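Local coordinates for terminal uridylyltransferase 1 (Trypanosoma brucei, PDB 5HZD), which catalyses the addition of uridines from UTP to the 3' ends of guide RNAs, ribosomal RNAs and some mRNAs, and takes part in mitochondrial RNA editing, at residues R197-I202 with M240-E245; R98-K103 with F126-V131. All coordinates share one frame; numbering follows the deposited sequence.

Contact 1. Residues R197-I202 with M240-E245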
ATOM      1  N   ARG A 197       2.696 -18.866 -21.472  1.00 23.68           N
ATOM      2  CA  ARG A 197       3.133 -17.896 -22.470  1.00 22.22           C
ATOM      3  C   ARG A 197       2.592 -18.224 -23.850  1.00 21.30           C
ATOM      4  O   ARG A 197       3.136 -17.774 -24.858  1.00 21.17           O
ATOM      5  CB  ARG A 197       4.657 -17.722 -22.491  1.00 26.49           C
ATOM      6  CG  ARG A 197       5.453 -19.005 -22.607  1.00 31.82           C
ATOM      7  CD  ARG A 197       6.918 -18.748 -22.240  1.00 34.19           C
ATOM      8  NE  ARG A 197       7.666 -19.998 -22.150  1.00 35.69           N
ATOM      9  CZ  ARG A 197       8.222 -20.610 -23.191  1.00 36.37           C
ATOM     10  NH1 ARG A 197       8.121 -20.085 -24.405  1.00 33.02           N
ATOM     11  NH2 ARG A 197       8.885 -21.745 -23.022  1.00 37.38           N
ATOM     12  N   SER A 198       1.491 -18.964 -23.880  1.00 21.68           N
ATOM     13  CA  SER A 198       0.791 -19.248 -25.135  1.00 19.09           C
ATOM     14  C   SER A 198      -0.589 -18.611 -25.178  1.00 21.15           C
ATOM     15  O   SER A 198      -1.258 -18.469 -24.149  1.00 20.08           O
ATOM     16  CB  SER A 198       0.634 -20.746 -25.336  1.00 23.47           C
ATOM     17  OG  SER A 198       1.918 -21.375 -25.323  1.00 25.38           O
ATOM     18  N   ILE A 199      -1.015 -18.246 -26.380  1.00 19.56           N
ATOM     19  CA  ILE A 199      -2.328 -17.627 -26.578  1.00 20.18           C
ATOM     20  C   ILE A 199      -3.029 -18.277 -27.762  1.00 21.40           C
ATOM     21  O   ILE A 199      -2.418 -19.001 -28.550  1.00 19.84           O
ATOM     22  CB  ILE A 199      -2.207 -16.109 -26.848  1.00 19.70           C
ATOM     23  CG1 ILE A 199      -1.360 -15.873 -28.100  1.00 20.15           C
ATOM     24  CG2 ILE A 199      -1.608 -15.383 -25.630  1.00 21.59           C
ATOM     25  CD1 ILE A 199      -1.141 -14.406 -28.425  1.00 20.82           C
ATOM     26  N   ARG A 200      -4.318 -18.002 -27.905  1.00 18.42           N
ATOM     27  CA  ARG A 200      -5.103 -18.572 -28.966  1.00 19.87           C
ATOM     28  C   ARG A 200      -5.942 -17.481 -29.600  1.00 19.65           C
ATOM     29  O   ARG A 200      -6.640 -16.757 -28.896  1.00 20.09           O
ATOM     30  CB  ARG A 200      -6.067 -19.575 -28.368  1.00 26.26           C
ATOM     31  CG  ARG A 200      -6.425 -20.680 -29.292  1.00 41.93           C
ATOM     32  CD  ARG A 200      -5.892 -22.005 -28.759  1.00 50.66           C
ATOM     33  NE  ARG A 200      -6.226 -22.197 -27.352  1.00 52.36           N
ATOM     34  CZ  ARG A 200      -7.451 -22.432 -26.894  1.00 55.97           C
ATOM     35  NH1 ARG A 200      -8.482 -22.496 -27.730  1.00 54.82           N
ATOM     36  NH2 ARG A 200      -7.648 -22.596 -25.593  1.00 60.81           N
ATOM     37  N   PHE A 201      -5.895 -17.387 -30.920  1.00 18.63           N
ATOM     38  CA  PHE A 201      -6.826 -16.517 -31.612  1.00 18.66           C
ATOM     39  C   PHE A 201      -7.960 -17.360 -32.189  1.00 20.80           C
ATOM     40  O   PHE A 201      -7.704 -18.261 -32.982  1.00 22.27           O
ATOM     41  CB  PHE A 201      -6.099 -15.815 -32.752  1.00 20.54           C
ATOM     42  CG  PHE A 201      -5.010 -14.886 -32.298  1.00 18.43           C
ATOM     43  CD1 PHE A 201      -3.723 -15.362 -32.049  1.00 18.83           C
ATOM     44  CD2 PHE A 201      -5.264 -13.521 -32.154  1.00 20.31           C
ATOM     45  CE1 PHE A 201      -2.726 -14.494 -31.627  1.00 19.03           C
ATOM     46  CE2 PHE A 201      -4.268 -12.650 -31.751  1.00 19.90           C
ATOM     47  CZ  PHE A 201      -2.994 -13.135 -31.481  1.00 20.85           C
ATOM     48  N   ILE A 202      -9.218 -17.063 -31.835  1.00 20.66           N
ATOM     49  CA  ILE A 202     -10.355 -17.712 -32.479  1.00 19.62           C
ATOM     50  C   ILE A 202     -10.906 -16.765 -33.535  1.00 20.84           C
ATOM     51  O   ILE A 202     -11.207 -15.609 -33.219  1.00 21.21           O
ATOM     52  CB  ILE A 202     -11.484 -18.011 -31.468  1.00 23.08           C
ATOM     53  CG1 ILE A 202     -10.944 -18.890 -30.337  1.00 29.65           C
ATOM     54  CG2 ILE A 202     -12.679 -18.634 -32.149  1.00 24.46           C
ATOM     55  CD1 ILE A 202     -10.258 -20.092 -30.816  1.00 38.66           C
ATOM     56  N   MET A 240      -5.724 -19.913 -34.474  1.00 20.77           N
ATOM     57  CA  MET A 240      -4.266 -19.896 -34.510  1.00 22.47           C
ATOM     58  C   MET A 240      -3.756 -19.833 -33.088  1.00 23.56           C
ATOM     59  O   MET A 240      -4.173 -19.002 -32.293  1.00 19.94           O
ATOM     60  CB  MET A 240      -3.714 -18.692 -35.280  1.00 20.71           C
ATOM     61  CG  MET A 240      -2.187 -18.794 -35.531  1.00 22.94           C
ATOM     62  SD  MET A 240      -1.447 -17.279 -36.180  1.00 24.49           S
ATOM     63  CE  MET A 240      -1.137 -16.367 -34.659  1.00 22.58           C
ATOM     64  N   SER A 241      -2.824 -20.712 -32.754  1.00 24.20           N
ATOM     65  CA  SER A 241      -2.195 -20.654 -31.442  1.00 26.82           C
ATOM     66  C   SER A 241      -0.766 -20.157 -31.602  1.00 24.84           C
ATOM     67  O   SER A 241      -0.159 -20.340 -32.655  1.00 22.99           O
ATOM     68  CB  SER A 241      -2.165 -22.036 -30.799  1.00 31.77           C
ATOM     69  OG  SER A 241      -3.460 -22.602 -30.738  1.00 33.42           O
ATOM     70  N   ALA A 242      -0.236 -19.531 -30.563  1.00 22.65           N
ATOM     71  CA  ALA A 242       1.123 -19.017 -30.622  1.00 21.87           C
ATOM     72  C   ALA A 242       1.757 -19.145 -29.256  1.00 23.34           C
ATOM     73  O   ALA A 242       1.139 -18.808 -28.228  1.00 22.77           O
ATOM     74  CB  ALA A 242       1.126 -17.559 -31.056  1.00 24.59           C
ATOM     75  N   THR A 243       2.993 -19.628 -29.246  1.00 22.94           N
ATOM     76  CA  THR A 243       3.809 -19.629 -28.044  1.00 21.92           C
ATOM     77  C   THR A 243       4.859 -18.543 -28.176  1.00 23.52           C
ATOM     78  O   THR A 243       5.601 -18.491 -29.157  1.00 25.61           O
ATOM     79  CB  THR A 243       4.493 -20.981 -27.842  1.00 24.56           C
ATOM     80  OG1 THR A 243       3.487 -21.976 -27.640  1.00 26.60           O
ATOM     81  CG2 THR A 243       5.401 -20.941 -26.612  1.00 23.44           C
ATOM     82  N   LEU A 244       4.919 -17.674 -27.185  1.00 18.36           N
ATOM     83  CA  LEU A 244       5.804 -16.528 -27.228  1.00 19.47           C
ATOM     84  C   LEU A 244       6.962 -16.806 -26.287  1.00 20.97           C
ATOM     85  O   LEU A 244       6.896 -17.743 -25.502  1.00 24.28           O
ATOM     86  CB  LEU A 244       5.053 -15.260 -26.797  1.00 20.71           C
ATOM     87  CG  LEU A 244       3.940 -14.785 -27.749  1.00 20.09           C
ATOM     88  CD1 LEU A 244       4.408 -14.811 -29.206  1.00 21.01           C
ATOM     89  CD2 LEU A 244       2.658 -15.584 -27.592  1.00 19.12           C
ATOM     90  N   GLU A 245       8.001 -15.981 -26.350  1.00 22.85           N
ATOM     91  CA  GLU A 245       9.235 -16.253 -25.592  1.00 27.31           C
ATOM     92  C   GLU A 245       9.070 -16.035 -24.089  1.00 29.72           C
ATOM     93  O   GLU A 245       9.863 -16.551 -23.281  1.00 28.28           O
ATOM     94  CB  GLU A 245      10.385 -15.396 -26.127  1.00 29.56           C
ATOM     95  CG  GLU A 245      10.237 -13.912 -25.854  1.00 35.26           C
ATOM     96  CD  GLU A 245      11.330 -13.083 -26.509  1.00 45.43           C
ATOM     97  OE1 GLU A 245      11.139 -11.855 -26.661  1.00 50.26           O
ATOM     98  OE2 GLU A 245      12.380 -13.661 -26.871  1.00 50.92           O
TER

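Contact 2. Residues R98-K103 with F126-V131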
ATOM      1  N   ARG A  98      -1.371   1.084 -23.113  1.00 13.82           N
ATOM      2  CA  ARG A  98      -0.918   1.883 -24.267  1.00 14.32           C
ATOM      3  C   ARG A  98      -1.831   1.789 -25.467  1.00 14.65           C
ATOM      4  O   ARG A  98      -1.774   2.635 -26.338  1.00 17.16           O
ATOM      5  CB  ARG A  98       0.522   1.532 -24.653  1.00 14.48           C
ATOM      6  CG  ARG A  98       1.503   2.072 -23.625  1.00 15.15           C
ATOM      7  CD  ARG A  98       2.953   1.802 -23.999  1.00 14.54           C
ATOM      8  NE  ARG A  98       3.245   2.551 -25.221  1.00 20.08           N
ATOM      9  CZ  ARG A  98       4.388   2.499 -25.895  1.00 21.56           C
ATOM     10  NH1 ARG A  98       4.532   3.241 -26.987  1.00 24.30           N
ATOM     11  NH2 ARG A  98       5.353   1.692 -25.503  1.00 22.39           N
ATOM     12  N   ARG A  99      -2.684   0.781 -25.541  1.00 14.57           N
ATOM     13  CA  ARG A  99      -3.667   0.735 -26.629  0.54 14.94           C
ATOM     14  C   ARG A  99      -4.740   1.804 -26.425  1.00 14.97           C
ATOM     15  O   ARG A  99      -5.296   2.318 -27.390  1.00 19.63           O
ATOM     16  CB  ARG A  99      -4.291  -0.662 -26.756  0.54 17.31           C
ATOM     17  CG  ARG A  99      -5.571  -0.759 -27.611  0.54 19.50           C
ATOM     18  CD  ARG A  99      -5.341  -0.653 -29.132  0.54 25.38           C
ATOM     19  NE  ARG A  99      -4.109  -1.288 -29.596  0.54 28.86           N
ATOM     20  CZ  ARG A  99      -3.973  -2.587 -29.849  0.54 31.58           C
ATOM     21  NH1 ARG A  99      -4.993  -3.416 -29.666  0.54 30.42           N
ATOM     22  NH2 ARG A  99      -2.807  -3.058 -30.278  0.54 33.09           N
ATOM     23  N   TRP A 100      -4.997   2.165 -25.163  1.00 14.88           N
ATOM     24  CA  TRP A 100      -5.924   3.241 -24.837  1.00 16.04           C
ATOM     25  C   TRP A 100      -5.249   4.610 -24.987  1.00 19.05           C
ATOM     26  O   TRP A 100      -5.799   5.544 -25.587  1.00 21.05           O
ATOM     27  CB  TRP A 100      -6.426   3.021 -23.410  1.00 14.16           C
ATOM     28  CG  TRP A 100      -7.103   4.183 -22.796  1.00 14.16           C
ATOM     29  CD1 TRP A 100      -8.303   4.718 -23.143  1.00 16.21           C
ATOM     30  CD2 TRP A 100      -6.596   4.960 -21.713  1.00 13.90           C
ATOM     31  NE1 TRP A 100      -8.587   5.798 -22.322  1.00 18.87           N
ATOM     32  CE2 TRP A 100      -7.555   5.961 -21.438  1.00 15.36           C
ATOM     33  CE3 TRP A 100      -5.434   4.893 -20.942  1.00 13.59           C
ATOM     34  CZ2 TRP A 100      -7.370   6.922 -20.430  1.00 17.44           C
ATOM     35  CZ3 TRP A 100      -5.234   5.845 -19.945  1.00 13.88           C
ATOM     36  CH2 TRP A 100      -6.224   6.838 -19.688  1.00 15.46           C
ATOM     37  N   HIS A 101      -4.032   4.716 -24.487  1.00 14.63           N
ATOM     38  CA  HIS A 101      -3.317   5.982 -24.540  1.00 16.32           C
ATOM     39  C   HIS A 101      -1.834   5.706 -24.700  1.00 14.88           C
ATOM     40  O   HIS A 101      -1.175   5.275 -23.764  1.00 15.46           O
ATOM     41  CB  HIS A 101      -3.563   6.762 -23.252  1.00 16.49           C
ATOM     42  CG  HIS A 101      -3.087   8.168 -23.316  1.00 17.81           C
ATOM     43  ND1 HIS A 101      -3.727   9.134 -24.061  1.00 21.83           N
ATOM     44  CD2 HIS A 101      -2.019   8.770 -22.745  1.00 21.07           C
ATOM     45  CE1 HIS A 101      -3.079  10.279 -23.935  1.00 26.95           C
ATOM     46  NE2 HIS A 101      -2.038  10.083 -23.145  1.00 21.56           N
ATOM     47  N   ASP A 102      -1.306   5.949 -25.906  1.00 17.56           N
ATOM     48  CA  ASP A 102       0.035   5.478 -26.220  1.00 15.51           C
ATOM     49  C   ASP A 102       1.132   6.003 -25.307  1.00 15.35           C
ATOM     50  O   ASP A 102       2.146   5.319 -25.071  1.00 17.20           O
ATOM     51  CB  ASP A 102       0.404   5.784 -27.680  1.00 17.34           C
ATOM     52  CG  ASP A 102       1.772   5.256 -28.029  1.00 23.05           C
ATOM     53  OD1 ASP A 102       1.931   4.004 -28.016  1.00 26.35           O
ATOM     54  OD2 ASP A 102       2.693   6.091 -28.263  1.00 23.97           O
ATOM     55  N   LYS A 103       0.929   7.195 -24.765  1.00 17.54           N
ATOM     56  CA  LYS A 103       1.970   7.797 -23.949  1.00 16.02           C
ATOM     57  C   LYS A 103       1.827   7.482 -22.456  1.00 15.53           C
ATOM     58  O   LYS A 103       2.667   7.890 -21.667  1.00 18.44           O
ATOM     59  CB  LYS A 103       1.981   9.299 -24.150  1.00 19.38           C
ATOM     60  CG  LYS A 103       2.551   9.681 -25.525  1.00 21.95           C
ATOM     61  CD  LYS A 103       2.483  11.166 -25.736  1.00 29.34           C
ATOM     62  CE  LYS A 103       3.504  11.864 -24.858  1.00 35.94           C
ATOM     63  NZ  LYS A 103       3.594  13.319 -25.182  1.00 44.34           N
ATOM     64  N   PHE A 126      -1.209  -0.039  -9.116  1.00 12.03           N
ATOM     65  CA  PHE A 126      -0.639   0.404 -10.387  1.00 11.66           C
ATOM     66  C   PHE A 126      -1.209   1.778 -10.669  1.00 14.19           C
ATOM     67  O   PHE A 126      -2.431   1.960 -10.655  1.00 14.60           O
ATOM     68  CB  PHE A 126      -1.097  -0.512 -11.538  1.00 10.98           C
ATOM     69  CG  PHE A 126      -0.514  -1.885 -11.531  1.00 11.01           C
ATOM     70  CD1 PHE A 126       0.854  -2.074 -11.677  1.00 11.30           C
ATOM     71  CD2 PHE A 126      -1.344  -3.001 -11.532  1.00 11.12           C
ATOM     72  CE1 PHE A 126       1.407  -3.355 -11.734  1.00 12.93           C
ATOM     73  CE2 PHE A 126      -0.817  -4.283 -11.594  1.00 11.15           C
ATOM     74  CZ  PHE A 126       0.556  -4.478 -11.708  1.00 12.03           C
ATOM     75  N   ALA A 127      -0.343   2.749 -10.922  1.00 11.00           N
ATOM     76  CA  ALA A 127      -0.784   4.075 -11.370  1.00 11.18           C
ATOM     77  C   ALA A 127      -0.498   4.197 -12.860  1.00 11.47           C
ATOM     78  O   ALA A 127       0.593   3.865 -13.307  1.00 12.25           O
ATOM     79  CB  ALA A 127       0.019   5.168 -10.646  1.00 12.05           C
ATOM     80  N   VAL A 128      -1.460   4.697 -13.624  1.00 11.67           N
ATOM     81  CA  VAL A 128      -1.296   4.852 -15.078  1.00 12.00           C
ATOM     82  C   VAL A 128      -1.231   6.346 -15.373  1.00 13.05           C
ATOM     83  O   VAL A 128      -2.210   7.056 -15.174  1.00 13.87           O
ATOM     84  CB  VAL A 128      -2.526   4.235 -15.794  1.00 12.96           C
ATOM     85  CG1 VAL A 128      -2.462   4.481 -17.324  1.00 13.47           C
ATOM     86  CG2 VAL A 128      -2.612   2.720 -15.474  1.00 13.31           C
ATOM     87  N   VAL A 129      -0.084   6.832 -15.854  1.00 12.59           N
ATOM     88  CA  VAL A 129       0.162   8.260 -15.979  1.00 12.81           C
ATOM     89  C   VAL A 129       0.933   8.546 -17.263  1.00 13.24           C
ATOM     90  O   VAL A 129       1.925   7.850 -17.577  1.00 13.94           O
ATOM     91  CB  VAL A 129       1.040   8.785 -14.800  1.00 13.05           C
ATOM     92  CG1 VAL A 129       1.285  10.304 -14.940  1.00 16.06           C
ATOM     93  CG2 VAL A 129       0.366   8.460 -13.457  1.00 15.02           C
ATOM     94  N   ASP A 130       0.476   9.577 -17.976  1.00 13.77           N
ATOM     95  CA  ASP A 130       1.192  10.193 -19.090  1.00 16.91           C
ATOM     96  C   ASP A 130       1.927  11.373 -18.480  1.00 16.60           C
ATOM     97  O   ASP A 130       1.311  12.402 -18.147  1.00 17.51           O
ATOM     98  CB  ASP A 130       0.160  10.660 -20.136  1.00 17.53           C
ATOM     99  CG  ASP A 130       0.763  11.468 -21.295  1.00 18.91           C
ATOM    100  OD1 ASP A 130       1.903  11.985 -21.208  1.00 18.55           O
ATOM    101  OD2 ASP A 130       0.043  11.663 -22.312  1.00 20.39           O
ATOM    102  N   VAL A 131       3.239  11.215 -18.357  1.00 15.92           N
ATOM    103  CA  VAL A 131       4.077  12.193 -17.655  1.00 15.69           C
ATOM    104  C   VAL A 131       4.105  13.548 -18.361  1.00 17.88           C
ATOM    105  O   VAL A 131       3.976  14.580 -17.688  1.00 17.35           O
ATOM    106  CB  VAL A 131       5.472  11.633 -17.429  1.00 17.52           C
ATOM    107  CG1 VAL A 131       6.429  12.717 -16.868  1.00 20.84           C
ATOM    108  CG2 VAL A 131       5.384  10.455 -16.463  1.00 20.25           C
TER
HETATM  109  O   HOH W   1       4.428   8.782 -19.222  1.00 24.67           O

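Contact 1. Residues R197-I202 with M240-E245
The guanidinium of R197 and the ring of F201 both meet the segment 240-245 through their edges. R197 NH1 donates to L244 O over 2.9 Å, with the oxygen in the guanidinium plane, while T243 CG2 lies oblique to that plane. CG of R197 sits between its backbone N and carbonyl carbon (chi1 52°), and the chain then runs extended to NE, bringing the head alongside the opposite strand; NH1 also bonds Q229. M240 O sits level with the F201 ring, off its rim, and the two side chains run side by side, M240 CE coming 3.8 Å from F201 CD1 after a bend at chi3. Both pack on helix 209-223. On the same face of the sheet, I199 CG1 lies 4.2 Å from A242 CB and reaches L244 CD2; the I199 and L244 side chains cross at about a right angle and pack against helix 247-254. The other face is polar: T243 OG1 donates to S198 OG (2.9 Å), which is also bonded to V194, and S241 OG rests 3.2 Å from R200 CD. The bent R200 chain carries its NH2 to A272 O. Between the backbones, I199 pairs with A242 and F201 with M240 as hydrogen-bonded pairs, the F201 N to M240 O bond measuring 2.7 Å; L244 N adds a bond to R197 O. These are neighbouring central strands, 162° apart in direction, of a four-stranded antiparallel sheet with helices packed on its apolar face, a two-layer alpha+beta sandwich.

Contact 2. Residues R98-K103 with F126-V131
The chain leaving the weakly bonded helical turn at 98-100 runs at 52° to the end of the strand 126-129, K103 CA coming 5.5 Å from D130 CA, and one water bridges the backbones, donating to K103 O and V129 O and accepting from V131 N. Side chains meet chiefly at D130. H101 NE2 donates to D130 OD2 over 2.7 Å in a nearly straight bond; the oxygen lies in the imidazole plane and is approached on its anti side, with ring and carboxylate turned 43° apart. CG of D130 stands opposite its own backbone N (chi1 174°), directing the carboxylate across to the histidine. The other oxygen, OD1, caps A133 N at the start of helix 131-135, so the two carboxylate oxygens tie a helix end and H101 together. K103 CB lies 3.6 Å from D130 OD2, while K103 NZ forms a salt bridge with D132. W100 touches V128 CG1 through CZ3 at the edge of its indole, 4.1 Å away, while H101 CB lies above one face of the same indole, near its rim. W100 also packs on helix 143-156, and the H101 ring meets that of W139; strand 124-129 runs between strands 105-109 and 285-288, so the contact joins the C-terminal end of helix 80-100, and the loop after it, to the C-terminal end of an inner strand of the palm sheet.

Both segments of contact 2 precede those of contact 1, so the two lie in series along the chain. Their centres are 25 Å apart and their nearest atoms about 9 Å. They share no sheet: contact 2 rests on the mixed five-stranded sheet of the palm, whose strand 124-129 begins at the two aspartates, D123 just before it and D125 on it, that by similarity bind the catalytic metal. Contact 1 pairs two strands of a separate four-stranded antiparallel sheet, away from the annotated sites; its centre lies about 34 Å from the centre of the chain. Contact 1 belongs to an insertion between palm strands 174-177 and 285-288, a separate module beside the catalytic palm.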